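Side-chain contact in oxidoreductase (Ralstonia eutropha, PDB 3HJ9), which probably acts as an FMN-dependent oxidoreductase of the nitroreductase family, holding flavin mononucleotide as its bound cofactor: residues D95-L100 / M197-D202. Numbering follows the deposited sequence.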
ATOM      1  N   ASP A  95      -1.511  11.932  -7.038  1.00 21.02           N
ATOM      2  CA  ASP A  95      -0.887  12.160  -8.323  1.00 21.82           C
ATOM      3  C   ASP A  95       0.561  11.728  -8.138  1.00 21.10           C
ATOM      4  O   ASP A  95       1.193  12.023  -7.111  1.00 20.62           O
ATOM      5  CB  ASP A  95      -0.900  13.642  -8.731  1.00 23.62           C
ATOM      6  CG  ASP A  95      -2.284  14.164  -9.085  1.00 25.18           C
ATOM      7  OD1 ASP A  95      -3.173  13.386  -9.514  1.00 27.33           O
ATOM      8  OD2 ASP A  95      -2.500  15.391  -8.939  1.00 26.94           O
ATOM      9  N   VAL A  96       1.091  11.033  -9.129  1.00 19.82           N
ATOM     10  CA  VAL A  96       2.432  10.550  -9.073  1.00 19.76           C
ATOM     11  C   VAL A  96       3.305  11.458  -9.906  1.00 18.05           C
ATOM     12  O   VAL A  96       3.053  11.666 -11.084  1.00 17.85           O
ATOM     13  CB  VAL A  96       2.538   9.094  -9.538  1.00 20.48           C
ATOM     14  CG1 VAL A  96       3.997   8.680  -9.542  1.00 22.37           C
ATOM     15  CG2 VAL A  96       1.730   8.208  -8.620  1.00 21.83           C
ATOM     16  N   TYR A  97       4.353  11.959  -9.275  1.00 18.56           N
ATOM     17  CA  TYR A  97       5.349  12.796  -9.903  1.00 18.05           C
ATOM     18  C   TYR A  97       6.602  11.973 -10.013  1.00 17.84           C
ATOM     19  O   TYR A  97       6.830  11.084  -9.190  1.00 18.52           O
ATOM     20  CB  TYR A  97       5.613  14.058  -9.078  1.00 18.70           C
ATOM     21  CG  TYR A  97       4.522  15.095  -9.197  1.00 18.50           C
ATOM     22  CD1 TYR A  97       3.326  14.954  -8.489  1.00 19.56           C
ATOM     23  CD2 TYR A  97       4.678  16.218 -10.013  1.00 18.10           C
ATOM     24  CE1 TYR A  97       2.318  15.904  -8.574  1.00 18.06           C
ATOM     25  CE2 TYR A  97       3.685  17.168 -10.114  1.00 18.00           C
ATOM     26  CZ  TYR A  97       2.483  16.995  -9.415  1.00 19.01           C
ATOM     27  OH  TYR A  97       1.500  17.934  -9.532  1.00 19.92           O
ATOM     28  N   VAL A  98       7.431  12.299 -10.996  1.00 18.59           N
ATOM     29  CA  VAL A  98       8.689  11.582 -11.225  1.00 16.81           C
ATOM     30  C   VAL A  98       9.830  12.591 -11.334  1.00 16.16           C
ATOM     31  O   VAL A  98       9.792  13.448 -12.224  1.00 15.63           O
ATOM     32  CB  VAL A  98       8.657  10.738 -12.559  1.00 18.23           C
ATOM     33  CG1 VAL A  98       9.792   9.757 -12.581  1.00 17.86           C
ATOM     34  CG2 VAL A  98       7.340  10.007 -12.743  1.00 20.78           C
ATOM     35  N   ALA A  99      10.830  12.496 -10.447  1.00 14.72           N
ATOM     36  CA  ALA A  99      12.024  13.358 -10.528  1.00 15.34           C
ATOM     37  C   ALA A  99      13.044  12.604 -11.353  1.00 15.74           C
ATOM     38  O   ALA A  99      13.537  11.560 -10.908  1.00 16.03           O
ATOM     39  CB  ALA A  99      12.582  13.704  -9.148  1.00 12.53           C
ATOM     40  N   LEU A 100      13.291  13.080 -12.579  1.00 16.33           N
ATOM     41  CA  LEU A 100      14.326  12.547 -13.452  1.00 16.86           C
ATOM     42  C   LEU A 100      15.449  13.586 -13.530  1.00 16.57           C
ATOM     43  O   LEU A 100      15.231  14.769 -13.190  1.00 16.50           O
ATOM     44  CB  LEU A 100      13.787  12.305 -14.852  1.00 18.27           C
ATOM     45  CG  LEU A 100      12.767  11.175 -14.986  1.00 19.16           C
ATOM     46  CD1 LEU A 100      11.983  11.353 -16.300  1.00 19.92           C
ATOM     47  CD2 LEU A 100      13.445   9.779 -14.866  1.00 17.59           C
HETATM   48  N   MSE A 197       8.993  21.558  -5.774  1.00 16.63           N
HETATM   49  CA  MSE A 197       8.177  20.983  -6.825  1.00 16.92           C
HETATM   50  C   MSE A 197       7.168  21.950  -7.499  1.00 16.92           C
HETATM   51  O   MSE A 197       6.490  21.518  -8.441  1.00 15.35           O
HETATM   52  CB  MSE A 197       7.419  19.760  -6.285  1.00 16.70           C
HETATM   53  CG  MSE A 197       8.329  18.594  -5.903  1.00 16.84           C
HETATM   54 SE   MSE A 197       7.257  17.225  -5.042  0.75 17.10          SE
HETATM   55  CE  MSE A 197       6.308  16.494  -6.575  1.00 16.56           C
ATOM     56  N   SER A 198       7.067  23.204  -7.006  1.00 15.89           N
ATOM     57  CA  SER A 198       6.131  24.233  -7.512  1.00 16.21           C
ATOM     58  C   SER A 198       4.664  23.725  -7.448  1.00 16.67           C
ATOM     59  O   SER A 198       3.877  23.957  -8.357  1.00 15.10           O
ATOM     60  CB  SER A 198       6.519  24.674  -8.934  1.00 17.47           C
ATOM     61  OG  SER A 198       7.909  25.082  -9.017  1.00 19.25           O
ATOM     62  N   LEU A 199       4.333  22.995  -6.382  1.00 17.53           N
ATOM     63  CA  LEU A 199       2.979  22.431  -6.203  1.00 17.82           C
ATOM     64  C   LEU A 199       2.022  23.537  -5.800  1.00 18.31           C
ATOM     65  O   LEU A 199       2.439  24.557  -5.263  1.00 16.04           O
ATOM     66  CB  LEU A 199       2.954  21.351  -5.112  1.00 17.99           C
ATOM     67  CG  LEU A 199       3.710  20.054  -5.299  1.00 18.94           C
ATOM     68  CD1 LEU A 199       3.559  19.130  -4.086  1.00 18.70           C
ATOM     69  CD2 LEU A 199       3.308  19.344  -6.598  1.00 19.58           C
ATOM     70  N   ASN A 200       0.733  23.320  -6.053  1.00 19.56           N
ATOM     71  CA  ASN A 200      -0.326  24.250  -5.635  1.00 20.59           C
ATOM     72  C   ASN A 200      -0.521  24.135  -4.139  1.00 19.17           C
ATOM     73  O   ASN A 200      -0.060  23.151  -3.548  1.00 16.94           O
ATOM     74  CB  ASN A 200      -1.652  23.900  -6.311  1.00 22.76           C
ATOM     75  CG  ASN A 200      -1.586  24.041  -7.805  1.00 25.29           C
ATOM     76  OD1 ASN A 200      -0.913  24.926  -8.328  1.00 28.43           O
ATOM     77  ND2 ASN A 200      -2.296  23.175  -8.509  1.00 28.02           N
ATOM     78  N   GLU A 201      -1.222  25.110  -3.546  1.00 19.05           N
ATOM     79  CA  GLU A 201      -1.494  25.105  -2.091  1.00 21.47           C
ATOM     80  C   GLU A 201      -2.179  23.853  -1.565  1.00 21.81           C
ATOM     81  O   GLU A 201      -1.815  23.378  -0.491  1.00 21.15           O
ATOM     82  CB  GLU A 201      -2.307  26.320  -1.636  1.00 22.90           C
ATOM     83  CG  GLU A 201      -1.491  27.601  -1.611  1.00 25.62           C
ATOM     84  CD  GLU A 201      -2.256  28.801  -1.022  1.00 27.35           C
ATOM     85  OE1 GLU A 201      -3.135  28.616  -0.135  1.00 28.73           O
ATOM     86  OE2 GLU A 201      -1.950  29.943  -1.434  1.00 29.29           O
ATOM     87  N   ASP A 202      -3.133  23.322  -2.340  1.00 21.15           N
ATOM     88  CA  ASP A 202      -3.882  22.112  -1.968  1.00 21.89           C
ATOM     89  C   ASP A 202      -3.171  20.753  -2.261  1.00 20.49           C
ATOM     90  O   ASP A 202      -3.784  19.709  -2.087  1.00 20.65           O
ATOM     91  CB  ASP A 202      -5.322  22.164  -2.557  1.00 23.17           C
ATOM     92  CG  ASP A 202      -5.368  22.054  -4.087  1.00 24.73           C
ATOM     93  OD1 ASP A 202      -4.331  21.799  -4.725  1.00 26.27           O
ATOM     94  OD2 ASP A 202      -6.464  22.248  -4.662  1.00 28.14           O
TER
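The phenol oxygen of Tyr97 meets the loop through carbon: its nearest neighbour there is a methyl group, with Tyr97 OH 3.7 Å from Leu199 CD2. The same methyl lies 3.8 Å from Tyr97 CZ, reaching the hydroxyl end of the ring obliquely, and the tyrosine and leucine side chains lie alongside each other with opposed directions. Met197, modelled as selenomethionine, takes the other end of the tyrosine. Its CE sits over one ring face, 3.9 Å from the centroid and 30° off the normal, a CH-pi contact. The methyl is displaced toward the root of the side chain, so that Met197 CE comes closest to Tyr97 CG at 3.5 Å and is 3.6 Å from Tyr97 CB. Rotation about the CG-SE bond (chi3 74°) bends the chain after its extended chi2 and brings CE onto the ring. Two methyl groups thus divide the length of one aromatic side chain between them, an example of how a small interface, 124 Å² in all, can be made by a single ring bridging backbones whose closest CA atoms, those of Tyr97 and Met197, stand 9.2 Å apart. Two flanking strands add to the cluster, since Val142 of strand 137-144 and Leu104 of strand 103-108 each touch both Tyr97 and Met197. The loop follows helix 190-196 through a Schellman motif in which Ser198 has positive phi, and leads into strand 203-212. Lying away from the FMN site, the contact joins this helix-to-strand connection to an inner strand of the antiparallel sheet, an apolar join within the alpha+beta fold of the nitroreductase family.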